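Local coordinates for protein aminopentol aminotransferase (Sphingopyxis macrogoltabida, PDB 6HBS) that deaminates aminopentol (hydrolysed fumonisin B1) to its 2-keto form with the cofactor pyridoxal 5'-phosphate, passing the amino group preferably to pyruvate, at residues Phe197-Phe202 with Asp231-Phe236; Phe202-Leu207 with Lys337-Ala342; Pro345-Ala350 with His376-Ser381. One frame throughout, in Å; residues are numbered along the deposited sequence.

Interaction 1. Residues Phe197-Phe202 with Asp231-Phe236; sequences FRHEVF and DVRAGF. With PLP (pyridoxal-5'-phosphate), chain C.
Water 1 ties the segments together: it is hydrogen-bonded to the ring nitrogen NE2 of H199 at 2.9 Å and accepts a bond from the backbone N of A234. Next to it, R233 extends past H199 in the opposite direction. Its CD lies over one ring face, 4.0 Å from the ring centroid, a CH-pi contact. The guanidinium follows with its plane 29° from that of the imidazole, and H199 ND1 stands above its centre. R233 starts with CG anti to the backbone N (chi1 -156°) and bends only at chi3, which places PLP O3 at the guanidinium edge, in its plane: NE donates to PLP O3 at 2.8 Å along a nearly straight 171° line, and NH2 adds a weak second bond. Replacing R233 by a leucine would probably leave PLP O3 without these donors and N377 OD1 without its mate NH1. E200 OE2 stays 4.3 Å from R233 NH2, beyond salt-bridge range, while its OE1 takes the backbone N of Y145. F197 CE1 touches A234 CB at 3.7 Å, and V232 lays CG1 against the pyridine, 3.6 Å from PLP C4. Strand 197-198 pairs antiparallel with 206-207; the turn 231-236 leaves strand 226-230, V232 touching C255 of strand 253-256 and F236 packing on helix 292-307.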
loop_
_atom_site.group_PDB
_atom_site.type_symbol
_atom_site.label_atom_id
_atom_site.label_comp_id
_atom_site.label_asym_id
_atom_site.label_seq_id
_atom_site.Cartn_x
_atom_site.Cartn_y
_atom_site.Cartn_z
ATOM N N PHE A 197 -21.235 10.189 -1.963
ATOM C CA PHE A 197 -22.588 9.658 -2.182
ATOM C C PHE A 197 -22.599 8.204 -1.702
ATOM O O PHE A 197 -21.536 7.661 -1.310
ATOM C CB PHE A 197 -23.038 9.867 -3.636
ATOM C CG PHE A 197 -22.223 9.223 -4.725
ATOM C CD1 PHE A 197 -21.120 9.868 -5.273
ATOM C CD2 PHE A 197 -22.612 7.996 -5.252
ATOM C CE1 PHE A 197 -20.404 9.274 -6.308
ATOM C CE2 PHE A 197 -21.891 7.402 -6.283
ATOM C CZ PHE A 197 -20.778 8.032 -6.798
ATOM N N ARG A 198 -23.776 7.564 -1.716
ATOM C CA ARG A 198 -23.885 6.179 -1.342
ATOM C C ARG A 198 -23.476 5.325 -2.543
ATOM O O ARG A 198 -24.177 5.325 -3.586
ATOM C CB ARG A 198 -25.312 5.831 -0.907
ATOM C CG ARG A 198 -25.467 4.402 -0.407
ATOM C CD ARG A 198 -24.756 4.205 0.918
ATOM N NE ARG A 198 -25.017 2.881 1.456
ATOM C CZ ARG A 198 -24.598 2.456 2.639
ATOM N NH1 ARG A 198 -23.728 3.177 3.342
ATOM N NH2 ARG A 198 -25.079 1.314 3.098
ATOM N N HIS A 199 -22.336 4.624 -2.411
ATOM C CA HIS A 199 -21.776 3.798 -3.478
ATOM C C HIS A 199 -21.311 2.466 -2.891
ATOM O O HIS A 199 -20.126 2.294 -2.562
ATOM C CB HIS A 199 -20.707 4.549 -4.303
ATOM C CG HIS A 199 -19.611 5.251 -3.552
ATOM N ND1 HIS A 199 -18.794 4.615 -2.629
ATOM C CD2 HIS A 199 -19.128 6.509 -3.667
ATOM C CE1 HIS A 199 -17.897 5.483 -2.181
ATOM N NE2 HIS A 199 -18.060 6.649 -2.816
ATOM N N GLU A 200 -22.260 1.529 -2.738
ATOM C CA GLU A 200 -21.956 0.227 -2.133
ATOM C C GLU A 200 -22.533 -0.906 -2.972
ATOM O O GLU A 200 -23.511 -0.717 -3.705
ATOM C CB GLU A 200 -22.502 0.163 -0.700
ATOM C CG GLU A 200 -21.951 1.273 0.192
ATOM C CD GLU A 200 -20.437 1.275 0.367
ATOM O OE1 GLU A 200 -19.854 2.355 0.651
ATOM O OE2 GLU A 200 -19.848 0.206 0.254
ATOM N N VAL A 201 -21.970 -2.100 -2.752
ATOM C CA VAL A 201 -22.338 -3.304 -3.474
ATOM C C VAL A 201 -23.747 -3.774 -3.095
ATOM O O VAL A 201 -24.199 -3.608 -1.975
ATOM C CB VAL A 201 -21.314 -4.439 -3.297
ATOM C CG1 VAL A 201 -19.971 -4.033 -3.894
ATOM C CG2 VAL A 201 -21.192 -4.877 -1.836
ATOM N N PHE A 202 -24.414 -4.381 -4.085
ATOM C CA PHE A 202 -25.736 -4.999 -3.932
ATOM C C PHE A 202 -26.785 -3.994 -3.459
ATOM O O PHE A 202 -27.841 -4.397 -3.004
ATOM C CB PHE A 202 -25.668 -6.196 -2.973
ATOM C CG PHE A 202 -24.896 -7.367 -3.519
ATOM C CD1 PHE A 202 -25.466 -8.199 -4.469
ATOM C CD2 PHE A 202 -23.594 -7.613 -3.120
ATOM C CE1 PHE A 202 -24.761 -9.282 -4.967
ATOM C CE2 PHE A 202 -22.875 -8.680 -3.630
ATOM C CZ PHE A 202 -23.460 -9.505 -4.561
ATOM N N ASP A 231 -13.013 10.320 -0.537
ATOM C CA ASP A 231 -13.131 10.565 -1.967
ATOM C C ASP A 231 -12.261 9.588 -2.758
ATOM O O ASP A 231 -11.943 9.876 -3.933
ATOM C CB ASP A 231 -12.778 11.998 -2.337
ATOM C CG ASP A 231 -13.934 12.765 -2.948
ATOM O OD1 ASP A 231 -14.738 12.138 -3.697
ATOM O OD2 ASP A 231 -13.983 13.994 -2.721
ATOM N N VAL A 232 -11.938 8.428 -2.153
ATOM C CA VAL A 232 -11.059 7.468 -2.822
ATOM C C VAL A 232 -11.732 6.952 -4.109
ATOM O O VAL A 232 -11.052 6.732 -5.135
ATOM C CB VAL A 232 -10.650 6.322 -1.870
ATOM C CG1 VAL A 232 -10.003 5.174 -2.643
ATOM C CG2 VAL A 232 -9.716 6.830 -0.782
ATOM N N ARG A 233 -13.046 6.692 -4.034
ATOM C CA ARG A 233 -13.780 6.131 -5.126
ATOM C C ARG A 233 -14.275 7.201 -6.112
ATOM O O ARG A 233 -14.159 7.018 -7.356
ATOM C CB ARG A 233 -14.959 5.278 -4.663
ATOM C CG ARG A 233 -15.347 4.260 -5.728
ATOM C CD ARG A 233 -16.516 3.371 -5.365
ATOM N NE ARG A 233 -16.212 2.516 -4.229
ATOM C CZ ARG A 233 -17.010 1.569 -3.745
ATOM N NH1 ARG A 233 -18.042 1.138 -4.458
ATOM N NH2 ARG A 233 -16.745 1.024 -2.563
ATOM N N ALA A 234 -14.879 8.275 -5.595
ATOM C CA ALA A 234 -15.571 9.274 -6.456
ATOM C C ALA A 234 -14.653 10.433 -6.884
ATOM O O ALA A 234 -15.013 11.199 -7.772
ATOM C CB ALA A 234 -16.782 9.799 -5.718
ATOM N N GLY A 235 -13.488 10.583 -6.234
ATOM C CA GLY A 235 -12.648 11.719 -6.470
ATOM C C GLY A 235 -12.312 11.848 -7.962
ATOM O O GLY A 235 -11.995 10.865 -8.626
ATOM N N PHE A 236 -12.522 13.059 -8.481
ATOM C CA PHE A 236 -12.236 13.504 -9.833
ATOM C C PHE A 236 -13.207 12.945 -10.875
ATOM O O PHE A 236 -13.045 13.255 -12.063
ATOM C CB PHE A 236 -10.791 13.207 -10.243
ATOM C CG PHE A 236 -9.827 13.961 -9.382
ATOM C CD1 PHE A 236 -9.912 15.331 -9.293
ATOM C CD2 PHE A 236 -8.823 13.305 -8.685
ATOM C CE1 PHE A 236 -9.015 16.034 -8.515
ATOM C CE2 PHE A 236 -7.917 14.025 -7.924
ATOM C CZ PHE A 236 -8.015 15.376 -7.839
HETATM N N1 PLP C . -12.502 4.095 0.445
HETATM C C2 PLP C . -13.361 3.949 -0.588
HETATM C C2A PLP C . -14.607 4.794 -0.704
HETATM C C3 PLP C . -13.037 3.003 -1.652
HETATM O O3 PLP C . -13.864 2.840 -2.706
HETATM C C4 PLP C . -11.781 2.222 -1.565
HETATM C C4A PLP C . -11.474 1.282 -2.675
HETATM C C5 PLP C . -10.955 2.433 -0.339
HETATM C C6 PLP C . -11.360 3.387 0.586
HETATM C C5A PLP C . -9.644 1.686 -0.094
HETATM O O4P PLP C . -8.701 1.895 -1.176
HETATM P P PLP C . -7.688 0.666 -1.417
HETATM O O1P PLP C . -8.445 -0.470 -1.939
HETATM O O2P PLP C . -7.142 0.350 -0.054
HETATM O O3P PLP C . -6.727 1.287 -2.408
HETATM O O HOH W 1 -15.556 8.040 -2.691
#

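Interaction 2. Residues Phe202-Leu207 with Lys337-Ala342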
loop_
_atom_site.group_PDB
_atom_site.type_symbol
_atom_site.label_atom_id
_atom_site.label_comp_id
_atom_site.label_asym_id
_atom_site.label_seq_id
_atom_site.Cartn_x
_atom_site.Cartn_y
_atom_site.Cartn_z
ATOM N N PHE A 202 -24.414 -4.381 -4.085
ATOM C CA PHE A 202 -25.736 -4.999 -3.932
ATOM C C PHE A 202 -26.785 -3.994 -3.459
ATOM O O PHE A 202 -27.841 -4.397 -3.004
ATOM C CB PHE A 202 -25.668 -6.196 -2.973
ATOM C CG PHE A 202 -24.896 -7.367 -3.519
ATOM C CD1 PHE A 202 -25.466 -8.199 -4.469
ATOM C CD2 PHE A 202 -23.594 -7.613 -3.120
ATOM C CE1 PHE A 202 -24.761 -9.282 -4.967
ATOM C CE2 PHE A 202 -22.875 -8.680 -3.630
ATOM C CZ PHE A 202 -23.460 -9.505 -4.561
ATOM N N GLU A 203 -26.530 -2.696 -3.609
ATOM C CA GLU A 203 -27.430 -1.687 -3.106
ATOM C C GLU A 203 -27.513 -0.546 -4.129
ATOM O O GLU A 203 -26.496 -0.180 -4.756
ATOM C CB GLU A 203 -26.930 -1.235 -1.727
ATOM C CG GLU A 203 -27.773 -0.144 -1.091
ATOM C CD GLU A 203 -27.204 0.399 0.221
ATOM O OE1 GLU A 203 -27.546 1.543 0.584
ATOM O OE2 GLU A 203 -26.405 -0.320 0.855
ATOM N N ASP A 204 -28.721 0.015 -4.285
ATOM C CA ASP A 204 -28.956 1.180 -5.125
ATOM C C ASP A 204 -28.117 2.327 -4.576
ATOM O O ASP A 204 -27.906 2.450 -3.352
ATOM C CB ASP A 204 -30.441 1.569 -5.216
ATOM C CG ASP A 204 -31.325 0.524 -5.906
ATOM O OD1 ASP A 204 -30.919 -0.042 -6.936
ATOM O OD2 ASP A 204 -32.424 0.258 -5.390
ATOM N N GLN A 205 -27.582 3.121 -5.503
ATOM C CA GLN A 205 -26.825 4.317 -5.173
ATOM C C GLN A 205 -27.793 5.487 -4.941
ATOM O O GLN A 205 -28.953 5.451 -5.362
ATOM C CB GLN A 205 -25.800 4.619 -6.266
ATOM C CG GLN A 205 -24.779 3.507 -6.388
ATOM C CD GLN A 205 -23.559 3.889 -7.194
ATOM O OE1 GLN A 205 -22.439 3.691 -6.730
ATOM N NE2 GLN A 205 -23.772 4.401 -8.408
ATOM N N ALA A 206 -27.296 6.506 -4.239
ATOM C CA ALA A 206 -28.034 7.696 -3.939
ATOM C C ALA A 206 -27.062 8.854 -3.759
ATOM O O ALA A 206 -26.025 8.685 -3.082
ATOM C CB ALA A 206 -28.845 7.468 -2.688
ATOM N N LEU A 207 -27.416 10.014 -4.321
ATOM C CA LEU A 207 -26.669 11.238 -4.126
ATOM C C LEU A 207 -26.767 11.690 -2.659
ATOM O O LEU A 207 -27.751 11.365 -1.954
ATOM C CB LEU A 207 -27.227 12.320 -5.049
ATOM C CG LEU A 207 -27.256 11.979 -6.542
ATOM C CD1 LEU A 207 -27.722 13.174 -7.346
ATOM C CD2 LEU A 207 -25.910 11.506 -7.045
ATOM N N LYS A 337 -33.105 -0.068 -12.633
ATOM C CA LYS A 337 -32.801 0.996 -11.682
ATOM C C LYS A 337 -31.356 1.449 -11.962
ATOM O O LYS A 337 -30.405 0.771 -11.573
ATOM C CB LYS A 337 -32.939 0.498 -10.239
ATOM C CG LYS A 337 -34.317 -0.024 -9.853
ATOM C CD LYS A 337 -34.411 -0.514 -8.405
ATOM C CE LYS A 337 -33.593 -1.763 -8.118
ATOM N NZ LYS A 337 -33.432 -2.023 -6.666
ATOM N N GLN A 338 -31.216 2.555 -12.691
ATOM C CA GLN A 338 -29.908 3.144 -12.954
ATOM C C GLN A 338 -29.741 4.275 -11.952
ATOM O O GLN A 338 -30.445 5.245 -12.042
ATOM C CB GLN A 338 -29.824 3.684 -14.376
ATOM C CG GLN A 338 -30.147 2.636 -15.430
ATOM C CD GLN A 338 -29.784 3.152 -16.796
ATOM O OE1 GLN A 338 -28.604 3.267 -17.145
ATOM N NE2 GLN A 338 -30.805 3.538 -17.554
ATOM N N THR A 339 -28.832 4.102 -10.984
ATOM C CA THR A 339 -28.745 4.993 -9.836
ATOM C C THR A 339 -27.326 5.535 -9.681
ATOM O O THR A 339 -26.363 4.974 -10.193
ATOM C CB THR A 339 -29.221 4.286 -8.559
ATOM O OG1 THR A 339 -28.429 3.125 -8.295
ATOM C CG2 THR A 339 -30.683 3.892 -8.668
ATOM N N GLY A 340 -27.245 6.625 -8.928
ATOM C CA GLY A 340 -26.075 7.431 -8.780
ATOM C C GLY A 340 -25.742 8.180 -10.063
ATOM O O GLY A 340 -26.445 8.105 -11.065
ATOM N N PRO A 341 -24.613 8.904 -10.072
ATOM C CA PRO A 341 -24.220 9.689 -11.237
ATOM C C PRO A 341 -24.046 8.764 -12.450
ATOM O O PRO A 341 -23.541 7.655 -12.311
ATOM C CB PRO A 341 -22.871 10.307 -10.828
ATOM C CG PRO A 341 -22.788 10.098 -9.342
ATOM C CD PRO A 341 -23.569 8.840 -9.041
ATOM N N ALA A 342 -24.415 9.245 -13.640
ATOM C CA ALA A 342 -24.311 8.446 -14.860
ATOM C C ALA A 342 -22.852 8.053 -15.139
ATOM O O ALA A 342 -22.622 7.021 -15.765
ATOM C CB ALA A 342 -24.881 9.189 -16.047
HETATM O O HOH W 2 -29.264 0.803 -9.005
#
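The two backbones come closest at Q205 and G340, whose CA atoms are 4.8 Å apart; the touching parts, D204 to L207 and K337 to P341, run end to end 32° apart. They do not form a regular ladder; side chains make the bonds between them. G340 sits at a positive phi of 69°, and a side chain there would run into Q205 NE2, so both conformation and space favour glycine. T339 is the hub. Its OG1 lies between its own backbone N and carbonyl carbon (chi1 59°), and from there it accepts the backbone N-H of Q205 at 2.9 Å. Q205 then swings its extended side chain across T339: NE2 donates to T339 O at 3.2 Å from above the carbonyl plane, with that oxygen nearly in the amide plane of Q205. NE2 also bonds to M344 O, so two acceptors hold the amide. At one end, D204 and K337 meet at about a right angle in a salt bridge. K337 bends at chi3 to bring NZ 2.8 Å from D204 OD2 on its syn lone pair, with a weak second bond to OD1. Water 2 sits between D204 OD1, K337 O and T339 OG1, 2.6 Å from the last. At the other end the L207 and P341 side chains slide past each other in opposite directions, L207 CD2 4.1 Å from P341 CD. Strand 336-339 pairs antiparallel with 346-349, and 197-198 with 206-207, so the contact docks one two-stranded hairpin beside the other, consistent with the seam between the large and the C-terminal small domain in class-III, fold type I aminotransferases.

Interaction 3. Residues Pro345-Ala350 with His376-Ser381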
loop_
_atom_site.group_PDB
_atom_site.type_symbol
_atom_site.label_atom_id
_atom_site.label_comp_id
_atom_site.label_asym_id
_atom_site.label_seq_id
_atom_site.Cartn_x
_atom_site.Cartn_y
_atom_site.Cartn_z
ATOM N N PRO A 345 -22.173 4.624 -12.593
ATOM C CA PRO A 345 -23.532 4.114 -12.457
ATOM C C PRO A 345 -23.636 2.742 -11.811
ATOM O O PRO A 345 -22.761 1.886 -11.966
ATOM C CB PRO A 345 -24.022 4.080 -13.929
ATOM C CG PRO A 345 -22.780 3.762 -14.718
ATOM C CD PRO A 345 -21.641 4.433 -13.955
ATOM N N GLN A 346 -24.714 2.572 -11.050
ATOM C CA GLN A 346 -25.161 1.271 -10.579
ATOM C C GLN A 346 -26.382 0.924 -11.442
ATOM O O GLN A 346 -27.327 1.716 -11.539
ATOM C CB GLN A 346 -25.506 1.352 -9.094
ATOM C CG GLN A 346 -25.871 0.033 -8.440
ATOM C CD GLN A 346 -24.644 -0.704 -7.964
ATOM O OE1 GLN A 346 -23.867 -1.197 -8.782
ATOM N NE2 GLN A 346 -24.473 -0.779 -6.641
ATOM N N ILE A 347 -26.334 -0.225 -12.094
ATOM C CA ILE A 347 -27.344 -0.602 -13.089
ATOM C C ILE A 347 -27.893 -1.972 -12.681
ATOM O O ILE A 347 -27.303 -2.991 -12.943
ATOM C CB ILE A 347 -26.754 -0.590 -14.515
ATOM C CG1 ILE A 347 -26.177 0.781 -14.879
ATOM C CG2 ILE A 347 -27.815 -1.032 -15.520
ATOM C CD1 ILE A 347 -25.436 0.831 -16.226
ATOM N N PHE A 348 -29.006 -1.935 -11.951
ATOM C CA PHE A 348 -29.711 -3.090 -11.505
ATOM C C PHE A 348 -31.050 -3.230 -12.258
ATOM O O PHE A 348 -31.503 -2.294 -12.938
ATOM C CB PHE A 348 -30.024 -2.954 -10.010
ATOM C CG PHE A 348 -28.861 -3.051 -9.046
ATOM C CD1 PHE A 348 -27.571 -3.350 -9.461
ATOM C CD2 PHE A 348 -29.077 -2.851 -7.687
ATOM C CE1 PHE A 348 -26.524 -3.428 -8.547
ATOM C CE2 PHE A 348 -28.025 -2.906 -6.782
ATOM C CZ PHE A 348 -26.756 -3.216 -7.211
ATOM N N PHE A 349 -31.680 -4.395 -12.095
ATOM C CA PHE A 349 -33.045 -4.635 -12.558
ATOM C C PHE A 349 -34.057 -4.419 -11.418
ATOM O O PHE A 349 -33.854 -4.867 -10.285
ATOM C CB PHE A 349 -33.128 -6.034 -13.157
ATOM C CG PHE A 349 -32.514 -6.120 -14.526
ATOM C CD1 PHE A 349 -31.137 -6.191 -14.685
ATOM C CD2 PHE A 349 -33.307 -6.125 -15.658
ATOM C CE1 PHE A 349 -30.555 -6.233 -15.943
ATOM C CE2 PHE A 349 -32.723 -6.170 -16.919
ATOM C CZ PHE A 349 -31.351 -6.219 -17.060
ATOM N N ALA A 350 -35.181 -3.758 -11.724
ATOM C CA ALA A 350 -36.301 -3.698 -10.760
ATOM C C ALA A 350 -36.815 -5.127 -10.524
ATOM O O ALA A 350 -36.748 -5.934 -11.409
ATOM C CB ALA A 350 -37.397 -2.782 -11.264
ATOM N N HIS A 376 -21.707 -4.183 -8.407
ATOM C CA HIS A 376 -20.773 -3.125 -8.034
ATOM C C HIS A 376 -20.943 -1.976 -9.008
ATOM O O HIS A 376 -21.118 -2.201 -10.220
ATOM C CB HIS A 376 -19.325 -3.641 -8.051
ATOM C CG HIS A 376 -18.289 -2.723 -7.472
ATOM N ND1 HIS A 376 -17.917 -1.532 -8.084
ATOM C CD2 HIS A 376 -17.499 -2.856 -6.371
ATOM C CE1 HIS A 376 -16.969 -0.946 -7.367
ATOM N NE2 HIS A 376 -16.686 -1.753 -6.297
ATOM N N ASN A 377 -20.824 -0.744 -8.516
ATOM C CA ASN A 377 -20.958 0.381 -9.405
ATOM C C ASN A 377 -19.854 0.342 -10.460
ATOM O O ASN A 377 -18.760 -0.196 -10.229
ATOM C CB ASN A 377 -20.949 1.750 -8.721
ATOM C CG ASN A 377 -19.588 2.144 -8.193
ATOM O OD1 ASN A 377 -19.234 1.771 -7.082
ATOM N ND2 ASN A 377 -18.810 2.878 -8.990
ATOM N N MET A 378 -20.193 0.915 -11.627
ATOM C CA MET A 378 -19.295 1.043 -12.753
ATOM C C MET A 378 -18.717 2.448 -12.799
ATOM O O MET A 378 -18.984 3.279 -11.932
ATOM C CB MET A 378 -20.053 0.656 -14.027
ATOM C CG MET A 378 -20.226 -0.830 -14.067
ATOM S SD MET A 378 -21.505 -1.393 -15.198
ATOM C CE MET A 378 -22.957 -1.129 -14.186
ATOM N N PHE A 379 -17.864 2.677 -13.794
ATOM C CA PHE A 379 -17.144 3.902 -13.968
ATOM C C PHE A 379 -17.003 4.214 -15.462
ATOM O O PHE A 379 -16.801 3.309 -16.272
ATOM C CB PHE A 379 -15.724 3.789 -13.407
ATOM C CG PHE A 379 -15.601 3.480 -11.934
ATOM C CD1 PHE A 379 -15.734 2.187 -11.456
ATOM C CD2 PHE A 379 -15.396 4.503 -11.021
ATOM C CE1 PHE A 379 -15.586 1.924 -10.102
ATOM C CE2 PHE A 379 -15.268 4.239 -9.663
ATOM C CZ PHE A 379 -15.328 2.949 -9.215
ATOM N N LEU A 380 -17.070 5.501 -15.791
ATOM C CA LEU A 380 -16.696 5.992 -17.114
ATOM C C LEU A 380 -15.288 6.589 -17.052
ATOM O O LEU A 380 -14.904 7.217 -16.071
ATOM C CB LEU A 380 -17.701 7.039 -17.607
ATOM C CG LEU A 380 -18.866 6.499 -18.434
ATOM C CD1 LEU A 380 -18.407 5.953 -19.768
ATOM C CD2 LEU A 380 -19.660 5.454 -17.665
ATOM N N SER A 381 -14.558 6.423 -18.165
ATOM C CA SER A 381 -13.268 7.054 -18.424
ATOM C C SER A 381 -13.433 8.115 -19.523
ATOM O O SER A 381 -14.338 8.013 -20.388
ATOM C CB SER A 381 -12.235 6.013 -18.830
ATOM O OG SER A 381 -12.267 5.736 -20.236
#
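M378 drapes its side chain past the start of strand 346-349. The chain bends at chi3 (-81°) and presses the terminal CE against I347, 3.8 Å from CD1 and equally close to CB and CG1. The same side chain meets P345 at about a right angle, with M378 CB 4.1 Å from the ring CD, which also comes near L380 CD2. Beside this packing, one bond joins the backbones: M378 N donates to P345 O at 2.8 Å, almost dead straight at 177°, with the donor tilted 25° from the carbonyl plane. The CA of N377 approaches the same oxygen at 3.5 Å as a weaker C-H contact. Q346 OE1 lies 3.0 Å from H376 C, the carbonyl carbon; its angle to N377 N is too poor for a hydrogen bond, and the polar bond of this amide is NE2 to E203 O. H376 turns its ring so that ND1 donates in plane to a lone pair of N377 O, 2.7 Å away. N377 ND2 reaches M378 O at 3.0 Å and lies over one face of the F379 ring, while its OD1 takes R233 NH1. Both ends of the N377 amide are thus committed, which fixes its flip and presents OD1 to the cofactor-binding arginine; across the segments, by contrast, the hold is one strong backbone bond backed by apolar contact.

Overall arrangement
The three contacts form a triangle beside the cofactor. Interaction 1 holds PLP itself; the centre of interaction 2 lies about 10 Å from that of interaction 1, and the two share F202 and are joined by the salt bridge R198 NE to E203 OE1 (3.0 Å). Interactions 2 and 3 lie only about 7 Å apart between centres, linked by the strand pair 336-339 and 346-349, where K337 N meets F348 O at 2.8 Å, and by Q346 NE2 to E203 O, also 2.8 Å. Interactions 1 and 3, centres about 11 Å apart, close the triangle where R233 NH1 meets N377 OD1 at 3.0 Å. Segment 376-381 thereby returns to the active site: the side chain of H376 lies about 6 Å from PLP.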